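SJCHGC06286 protein (Schistosoma japonicum, PDB 3QBR) probably binds BH domains of partner proteins as a Bcl-2 family regulator of apoptosis, represented here without its C-terminal part. Local coordinates at residues 117-122 with 168-173. Numbering follows the deposited sequence.
Sequences LNWGRI and DGWSGL
With its CB directed toward 168-173 and CG anti to the carbonyl carbon (chi1 -73°), Trp119 lays its indole against Gly172 and Leu173. Ile122, one turn further on, has its CG2 branch anti to its own backbone N, and this methyl faces Trp170. Of the 248 Å² buried, both sides summed, Trp119 contributes 101 Å², the largest share. Gly172 meets the indole through main-chain atoms: Trp119 CZ2 comes to 3.4 Å from Gly172 CA. Gly172 C and Leu173 N lie over one face of the ring, offset toward its rim. At the ring edge, near its plane, Gly169 O lies 3.4 Å from Trp119 CH2; within 168-173 that carbonyl also accepts the backbone N-H of Gly172, with 2.8 Å between Gly172 N and Gly169 O. Leu173 reaches the six-membered ring with one branch, CD2, 3.5 Å from Trp119 CE3. Trp170 is directed away at its CB, yet its indole turns back: Ile122 CG2 touches its edge in plane, 3.7 Å from Trp170 CZ3. No hydrogen bond joins the segments, so the contact is packing between buried residues. Helix 119-137 is N-capped by Asn118, whose OD1 accepts from Arg121 N at 3.2 Å, the donor standing above the carbonyl plane. Asn118-Arg121 form the NWGR signature of the BH1 region; Asn118 ND2 hydrogen-bonds and Arg121 NH2 salt-bridges to acidic side chains on the chain of another protein, consistent with a BH3 ligand in the groove. The contact joins the start of helix 119-137 to 172-176, the last helix of this construct. Trp119 and Trp170 both touch Ile164 of helix 161-165, Trp170 also packs on helix 17-31, and Trp170 and Leu173 rest on Ile61 of helix 58-79.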
ATOM      1  N   LEU A 117      -1.189   7.753  13.624  1.00 58.44           N
ATOM      2  CA  LEU A 117      -0.788   6.384  13.356  1.00 56.32           C
ATOM      3  C   LEU A 117      -1.689   5.400  14.066  1.00 55.11           C
ATOM      4  O   LEU A 117      -1.978   5.543  15.249  1.00 48.64           O
ATOM      5  CB  LEU A 117       0.644   6.132  13.832  1.00 54.39           C
ATOM      6  CG  LEU A 117       1.690   7.120  13.353  1.00 52.85           C
ATOM      7  CD1 LEU A 117       3.069   6.637  13.694  1.00 53.10           C
ATOM      8  CD2 LEU A 117       1.524   7.323  11.881  1.00 48.82           C
ATOM      9  N   ASN A 118      -2.101   4.379  13.331  1.00 56.11           N
ATOM     10  CA  ASN A 118      -2.676   3.167  13.910  1.00 53.16           C
ATOM     11  C   ASN A 118      -2.714   2.114  12.795  1.00 53.91           C
ATOM     12  O   ASN A 118      -2.486   2.448  11.628  1.00 45.60           O
ATOM     13  CB  ASN A 118      -4.078   3.433  14.472  1.00 47.29           C
ATOM     14  CG  ASN A 118      -5.000   4.095  13.452  1.00 63.39           C
ATOM     15  OD1 ASN A 118      -5.432   3.464  12.486  1.00 64.43           O
ATOM     16  ND2 ASN A 118      -5.305   5.372  13.666  1.00 69.00           N
ATOM     17  N   TRP A 119      -2.998   0.864  13.155  1.00 50.24           N
ATOM     18  CA  TRP A 119      -3.090  -0.221  12.183  1.00 55.16           C
ATOM     19  C   TRP A 119      -4.015   0.062  10.997  1.00 59.46           C
ATOM     20  O   TRP A 119      -3.612  -0.128   9.842  1.00 54.53           O
ATOM     21  CB  TRP A 119      -3.474  -1.535  12.865  1.00 50.89           C
ATOM     22  CG  TRP A 119      -2.346  -2.096  13.654  1.00 50.35           C
ATOM     23  CD1 TRP A 119      -2.356  -2.450  14.971  1.00 51.58           C
ATOM     24  CD2 TRP A 119      -1.020  -2.347  13.184  1.00 47.49           C
ATOM     25  NE1 TRP A 119      -1.121  -2.926  15.347  1.00 55.81           N
ATOM     26  CE2 TRP A 119      -0.275  -2.869  14.261  1.00 53.77           C
ATOM     27  CE3 TRP A 119      -0.388  -2.186  11.953  1.00 44.52           C
ATOM     28  CZ2 TRP A 119       1.065  -3.242  14.155  1.00 51.63           C
ATOM     29  CZ3 TRP A 119       0.954  -2.550  11.841  1.00 55.18           C
ATOM     30  CH2 TRP A 119       1.664  -3.075  12.940  1.00 49.83           C
ATOM     31  N   GLY A 120      -5.238   0.517  11.270  1.00 58.18           N
ATOM     32  CA  GLY A 120      -6.200   0.763  10.211  1.00 54.56           C
ATOM     33  C   GLY A 120      -5.689   1.673   9.097  1.00 49.66           C
ATOM     34  O   GLY A 120      -6.002   1.481   7.923  1.00 51.20           O
ATOM     35  N   ARG A 121      -4.910   2.677   9.469  1.00 43.39           N
ATOM     36  CA  ARG A 121      -4.358   3.611   8.507  1.00 50.82           C
ATOM     37  C   ARG A 121      -3.217   2.974   7.713  1.00 56.26           C
ATOM     38  O   ARG A 121      -2.965   3.348   6.555  1.00 55.86           O
ATOM     39  CB  ARG A 121      -3.846   4.874   9.221  1.00 51.59           C
ATOM     40  CG  ARG A 121      -4.933   5.881   9.559  1.00 56.66           C
ATOM     41  CD  ARG A 121      -4.493   6.883  10.655  1.00 59.97           C
ATOM     42  NE  ARG A 121      -5.639   7.670  11.089  1.00 61.26           N
ATOM     43  CZ  ARG A 121      -5.828   8.954  10.811  1.00 62.60           C
ATOM     44  NH1 ARG A 121      -4.917   9.645  10.134  1.00 63.36           N
ATOM     45  NH2 ARG A 121      -6.941   9.548  11.225  1.00 56.54           N
ATOM     46  N   ILE A 122      -2.516   2.029   8.342  1.00 43.27           N
ATOM     47  CA  ILE A 122      -1.438   1.333   7.652  1.00 45.09           C
ATOM     48  C   ILE A 122      -2.039   0.425   6.560  1.00 45.57           C
ATOM     49  O   ILE A 122      -1.655   0.500   5.385  1.00 41.58           O
ATOM     50  CB  ILE A 122      -0.507   0.608   8.663  1.00 46.72           C
ATOM     51  CG1 ILE A 122       0.393   1.639   9.349  1.00 54.71           C
ATOM     52  CG2 ILE A 122       0.339  -0.442   7.983  1.00 40.14           C
ATOM     53  CD1 ILE A 122       1.012   1.163  10.667  1.00 58.30           C
ATOM     54  N   ASP A 168       4.850  -4.826  18.300  1.00 66.28           N
ATOM     55  CA  ASP A 168       5.265  -6.181  17.960  1.00 59.93           C
ATOM     56  C   ASP A 168       5.723  -6.263  16.520  1.00 58.97           C
ATOM     57  O   ASP A 168       5.791  -7.357  15.954  1.00 56.86           O
ATOM     58  CB  ASP A 168       4.146  -7.188  18.186  1.00 63.62           C
ATOM     59  CG  ASP A 168       3.507  -7.047  19.529  1.00 89.42           C
ATOM     60  OD1 ASP A 168       2.273  -7.257  19.608  1.00 97.30           O
ATOM     61  OD2 ASP A 168       4.232  -6.722  20.500  1.00103.19           O
ATOM     62  N   GLY A 169       6.033  -5.111  15.930  1.00 56.18           N
ATOM     63  CA  GLY A 169       6.464  -5.086  14.548  1.00 50.15           C
ATOM     64  C   GLY A 169       5.323  -5.380  13.585  1.00 52.35           C
ATOM     65  O   GLY A 169       4.136  -5.273  13.917  1.00 55.49           O
ATOM     66  N   TRP A 170       5.687  -5.765  12.370  1.00 49.46           N
ATOM     67  CA  TRP A 170       4.708  -6.019  11.318  1.00 38.30           C
ATOM     68  C   TRP A 170       3.716  -7.086  11.718  1.00 44.68           C
ATOM     69  O   TRP A 170       2.619  -7.126  11.191  1.00 44.20           O
ATOM     70  CB  TRP A 170       5.419  -6.418  10.033  1.00 31.20           C
ATOM     71  CG  TRP A 170       5.896  -5.250   9.251  1.00 41.32           C
ATOM     72  CD1 TRP A 170       7.180  -4.992   8.842  1.00 44.09           C
ATOM     73  CD2 TRP A 170       5.089  -4.167   8.755  1.00 35.23           C
ATOM     74  NE1 TRP A 170       7.215  -3.825   8.110  1.00 46.70           N
ATOM     75  CE2 TRP A 170       5.946  -3.294   8.051  1.00 46.22           C
ATOM     76  CE3 TRP A 170       3.719  -3.869   8.823  1.00 34.59           C
ATOM     77  CZ2 TRP A 170       5.480  -2.117   7.432  1.00 46.76           C
ATOM     78  CZ3 TRP A 170       3.254  -2.726   8.206  1.00 39.63           C
ATOM     79  CH2 TRP A 170       4.136  -1.850   7.523  1.00 43.84           C
ATOM     80  N   SER A 171       4.105  -7.946  12.655  1.00 53.52           N
ATOM     81  CA  SER A 171       3.214  -9.008  13.125  1.00 50.11           C
ATOM     82  C   SER A 171       2.049  -8.478  13.932  1.00 50.74           C
ATOM     83  O   SER A 171       1.127  -9.220  14.215  1.00 54.31           O
ATOM     84  CB  SER A 171       3.969 -10.027  13.976  1.00 45.31           C
ATOM     85  OG  SER A 171       4.992 -10.640  13.231  1.00 53.30           O
ATOM     86  N   GLY A 172       2.108  -7.207  14.323  1.00 54.91           N
ATOM     87  CA  GLY A 172       0.986  -6.550  14.971  1.00 54.72           C
ATOM     88  C   GLY A 172      -0.296  -6.831  14.211  1.00 56.20           C
ATOM     89  O   GLY A 172      -1.358  -7.104  14.797  1.00 59.38           O
ATOM     90  N   LEU A 173      -0.179  -6.791  12.889  1.00 42.66           N
ATOM     91  CA  LEU A 173      -1.319  -6.997  12.003  1.00 51.70           C
ATOM     92  C   LEU A 173      -2.078  -8.306  12.312  1.00 51.12           C
ATOM     93  O   LEU A 173      -3.312  -8.367  12.243  1.00 48.12           O
ATOM     94  CB  LEU A 173      -0.848  -6.947  10.539  1.00 41.96           C
ATOM     95  CG  LEU A 173      -0.376  -5.573  10.064  1.00 49.38           C
ATOM     96  CD1 LEU A 173       0.520  -5.715   8.851  1.00 49.38           C
ATOM     97  CD2 LEU A 173      -1.570  -4.623   9.787  1.00 46.96           C
TER